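Local coordinates for probable adhesion protein (Pseudomonas aeruginosa PAO1, PDB 6R44) that probably serves as the periplasmic solute-binding component of a metal uptake system, capturing divalent metal ions for transport into the cell, at residues A[174-179]-A[221-226]. Residues are numbered along the deposited sequence; the frame is centred on the assembly and turned at random.
Sequences ATIHGA and KVIFSE. With NI (nickel (II) ion), chain C.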
ATOM      1  N   ALA A 174      -3.372  16.965   1.208  1.00 25.24           N
ATOM      2  CA  ALA A 174      -2.191  16.768   0.389  1.00 24.77           C
ATOM      3  C   ALA A 174      -1.362  15.623   0.984  1.00 28.90           C
ATOM      4  O   ALA A 174      -1.483  15.316   2.174  1.00 27.95           O
ATOM      5  CB  ALA A 174      -1.354  18.046   0.294  1.00 25.76           C
ATOM      6  N   THR A 175      -0.586  14.930   0.140  1.00 24.83           N
ATOM      7  CA  THR A 175       0.288  13.846   0.609  1.00 23.41           C
ATOM      8  C   THR A 175       1.692  14.053   0.029  1.00 26.16           C
ATOM      9  O   THR A 175       1.826  14.679  -1.026  1.00 26.10           O
ATOM     10  CB  THR A 175      -0.287  12.446   0.294  1.00 28.03           C
ATOM     11  OG1 THR A 175      -0.170  12.187  -1.101  1.00 29.87           O
ATOM     12  CG2 THR A 175      -1.757  12.262   0.757  1.00 28.39           C
ATOM     13  N   ILE A 176       2.733  13.546   0.710  1.00 23.31           N
ATOM     14  CA  ILE A 176       4.112  13.634   0.196  1.00 22.90           C
ATOM     15  C   ILE A 176       4.258  12.595  -0.932  1.00 25.75           C
ATOM     16  O   ILE A 176       4.559  12.955  -2.059  1.00 26.06           O
ATOM     17  CB  ILE A 176       5.194  13.447   1.311  1.00 25.62           C
ATOM     18  CG1 ILE A 176       5.080  14.505   2.474  1.00 25.94           C
ATOM     19  CG2 ILE A 176       6.615  13.442   0.677  1.00 25.66           C
ATOM     20  CD1 ILE A 176       5.460  15.988   2.110  1.00 29.09           C
ATOM     21  N   HIS A 177       4.011  11.320  -0.615  1.00 23.10           N
ATOM     22  CA  HIS A 177       4.063  10.182  -1.543  1.00 22.78           C
ATOM     23  C   HIS A 177       2.669  10.032  -2.112  1.00 26.19           C
ATOM     24  O   HIS A 177       1.702  10.230  -1.373  1.00 25.32           O
ATOM     25  CB  HIS A 177       4.402   8.900  -0.741  1.00 22.31           C
ATOM     26  CG  HIS A 177       4.937   7.760  -1.557  1.00 24.61           C
ATOM     27  ND1 HIS A 177       6.289   7.600  -1.747  1.00 26.40           N
ATOM     28  CD2 HIS A 177       4.292   6.701  -2.114  1.00 24.77           C
ATOM     29  CE1 HIS A 177       6.424   6.498  -2.469  1.00 24.89           C
ATOM     30  NE2 HIS A 177       5.254   5.896  -2.670  1.00 24.21           N
ATOM     31  N   GLY A 178       2.558   9.617  -3.369  1.00 24.37           N
ATOM     32  CA  GLY A 178       1.253   9.404  -3.998  1.00 24.89           C
ATOM     33  C   GLY A 178       0.678   8.043  -3.676  1.00 31.63           C
ATOM     34  O   GLY A 178       0.216   7.337  -4.569  1.00 33.54           O
ATOM     35  N   ALA A 179       0.696   7.663  -2.395  1.00 27.09           N
ATOM     36  CA  ALA A 179       0.235   6.364  -1.913  1.00 27.57           C
ATOM     37  C   ALA A 179      -1.202   6.254  -1.497  1.00 31.49           C
ATOM     38  O   ALA A 179      -1.673   5.135  -1.401  1.00 32.69           O
ATOM     39  CB  ALA A 179       1.094   5.943  -0.726  1.00 28.42           C
ATOM     40  N   LYS A 221      -5.654  22.074   3.933  1.00 31.00           N
ATOM     41  CA  LYS A 221      -5.726  21.985   5.394  1.00 31.45           C
ATOM     42  C   LYS A 221      -4.760  20.979   6.042  1.00 32.47           C
ATOM     43  O   LYS A 221      -4.230  21.259   7.120  1.00 29.23           O
ATOM     44  CB  LYS A 221      -7.182  21.666   5.796  1.00 35.07           C
ATOM     45  CG  LYS A 221      -8.238  22.573   5.127  1.00 38.99           C
ATOM     46  CD  LYS A 221      -8.213  23.997   5.706  1.00 45.52           C
ATOM     47  CE  LYS A 221      -9.398  24.819   5.283  1.00 55.31           C
ATOM     48  NZ  LYS A 221      -9.427  26.114   6.007  1.00 62.43           N
ATOM     49  N   VAL A 222      -4.575  19.784   5.429  1.00 29.27           N
ATOM     50  CA  VAL A 222      -3.697  18.779   6.035  1.00 28.09           C
ATOM     51  C   VAL A 222      -2.714  18.173   5.036  1.00 29.52           C
ATOM     52  O   VAL A 222      -2.965  18.118   3.832  1.00 28.21           O
ATOM     53  CB  VAL A 222      -4.403  17.659   6.886  1.00 31.52           C
ATOM     54  CG1 VAL A 222      -5.570  18.188   7.704  1.00 31.75           C
ATOM     55  CG2 VAL A 222      -4.816  16.454   6.066  1.00 30.94           C
ATOM     56  N   ILE A 223      -1.573  17.732   5.571  1.00 26.32           N
ATOM     57  CA  ILE A 223      -0.581  16.995   4.820  1.00 26.70           C
ATOM     58  C   ILE A 223      -0.315  15.684   5.537  1.00 27.62           C
ATOM     59  O   ILE A 223      -0.090  15.663   6.759  1.00 25.72           O
ATOM     60  CB  ILE A 223       0.712  17.765   4.401  1.00 31.26           C
ATOM     61  CG1 ILE A 223       1.750  16.843   3.755  1.00 31.79           C
ATOM     62  CG2 ILE A 223       1.328  18.534   5.553  1.00 35.41           C
ATOM     63  CD1 ILE A 223       1.837  16.969   2.280  1.00 48.04           C
ATOM     64  N   PHE A 224      -0.403  14.592   4.771  1.00 22.46           N
ATOM     65  CA  PHE A 224      -0.075  13.250   5.224  1.00 21.00           C
ATOM     66  C   PHE A 224       1.319  12.946   4.733  1.00 25.07           C
ATOM     67  O   PHE A 224       1.537  12.780   3.524  1.00 23.54           O
ATOM     68  CB  PHE A 224      -1.079  12.199   4.731  1.00 21.53           C
ATOM     69  CG  PHE A 224      -2.451  12.352   5.314  1.00 23.78           C
ATOM     70  CD1 PHE A 224      -2.684  12.093   6.659  1.00 25.12           C
ATOM     71  CD2 PHE A 224      -3.527  12.730   4.512  1.00 27.47           C
ATOM     72  CE1 PHE A 224      -3.965  12.227   7.201  1.00 27.78           C
ATOM     73  CE2 PHE A 224      -4.812  12.847   5.049  1.00 30.06           C
ATOM     74  CZ  PHE A 224      -5.019  12.624   6.392  1.00 27.92           C
ATOM     75  N   SER A 225       2.277  12.935   5.671  1.00 22.74           N
ATOM     76  CA  SER A 225       3.674  12.641   5.377  1.00 22.68           C
ATOM     77  C   SER A 225       3.959  11.153   5.600  1.00 27.85           C
ATOM     78  O   SER A 225       3.070  10.406   6.011  1.00 26.48           O
ATOM     79  CB  SER A 225       4.604  13.529   6.195  1.00 25.61           C
ATOM     80  OG  SER A 225       4.468  13.241   7.575  1.00 29.27           O
ATOM     81  N   GLU A 226       5.173  10.718   5.275  1.00 25.40           N
ATOM     82  CA  GLU A 226       5.582   9.320   5.371  1.00 25.93           C
ATOM     83  C   GLU A 226       6.171   8.930   6.737  1.00 30.97           C
ATOM     84  O   GLU A 226       7.062   9.606   7.242  1.00 30.66           O
ATOM     85  CB  GLU A 226       6.598   9.029   4.237  1.00 27.63           C
ATOM     86  CG  GLU A 226       5.982   8.978   2.844  1.00 33.74           C
ATOM     87  CD  GLU A 226       4.947   7.878   2.717  1.00 42.81           C
ATOM     88  OE1 GLU A 226       5.339   6.694   2.635  1.00 31.93           O
ATOM     89  OE2 GLU A 226       3.738   8.195   2.741  1.00 36.71           O
TER
HETATM   90 NI    NI C 401       5.109   3.899  -3.331  1.00 24.29          NI
HETATM   91  O   HOH W   1       3.039  10.731   2.189  1.00 22.51           O
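Two neighbouring parallel strands of the four-stranded sheet 193-194, 173-175, 222-226, 244-248 meet here, just where strand 173-175 gives way to the loop carrying H177. A174 pairs with I223 and bonds to the residues on either side of it: F224 N donates to A174 O (2.9 Å, nearly straight at 166°), and A174 N to V222 O. The last of these bonds, I176 N to F224 O, is longer at 3.2 Å, and beyond it the chains part.

On one face of the sheet I223 carries its CG1 branch anti to the backbone N (chi1 173°), which lays CD1 across the neighbouring strand, 3.9 Å from A174 CB and 3.8 Å from I176 CD1. Alanine's small methyl suits this place because the isoleucine branch lies over its strand; V234 and I237 of helix 234-241 also touch I176. On the other face T175 CG2 comes to the edge of the F224 ring, near its plane, and OG1 donates to H177 O (2.7 Å), tying the strand end to the turn centred on G178.

The loop that leaves strand 173-175 carries a metal ligand: H177 NE2 binds the nickel ion at 2.1 Å, with H41, H66, H111, H199 and H250 supplying the other five nitrogens. The chain of E226, bent at chi2 (-61°), brings OE2 to 3.6 Å from H177 CB. Where the loop turns away from strand 222-226, a water bridges the two backbones, accepting from H177 N and donating to F224 O and E226 OE2; that carboxylate oxygen is also hydrogen-bonded to Y180 OH.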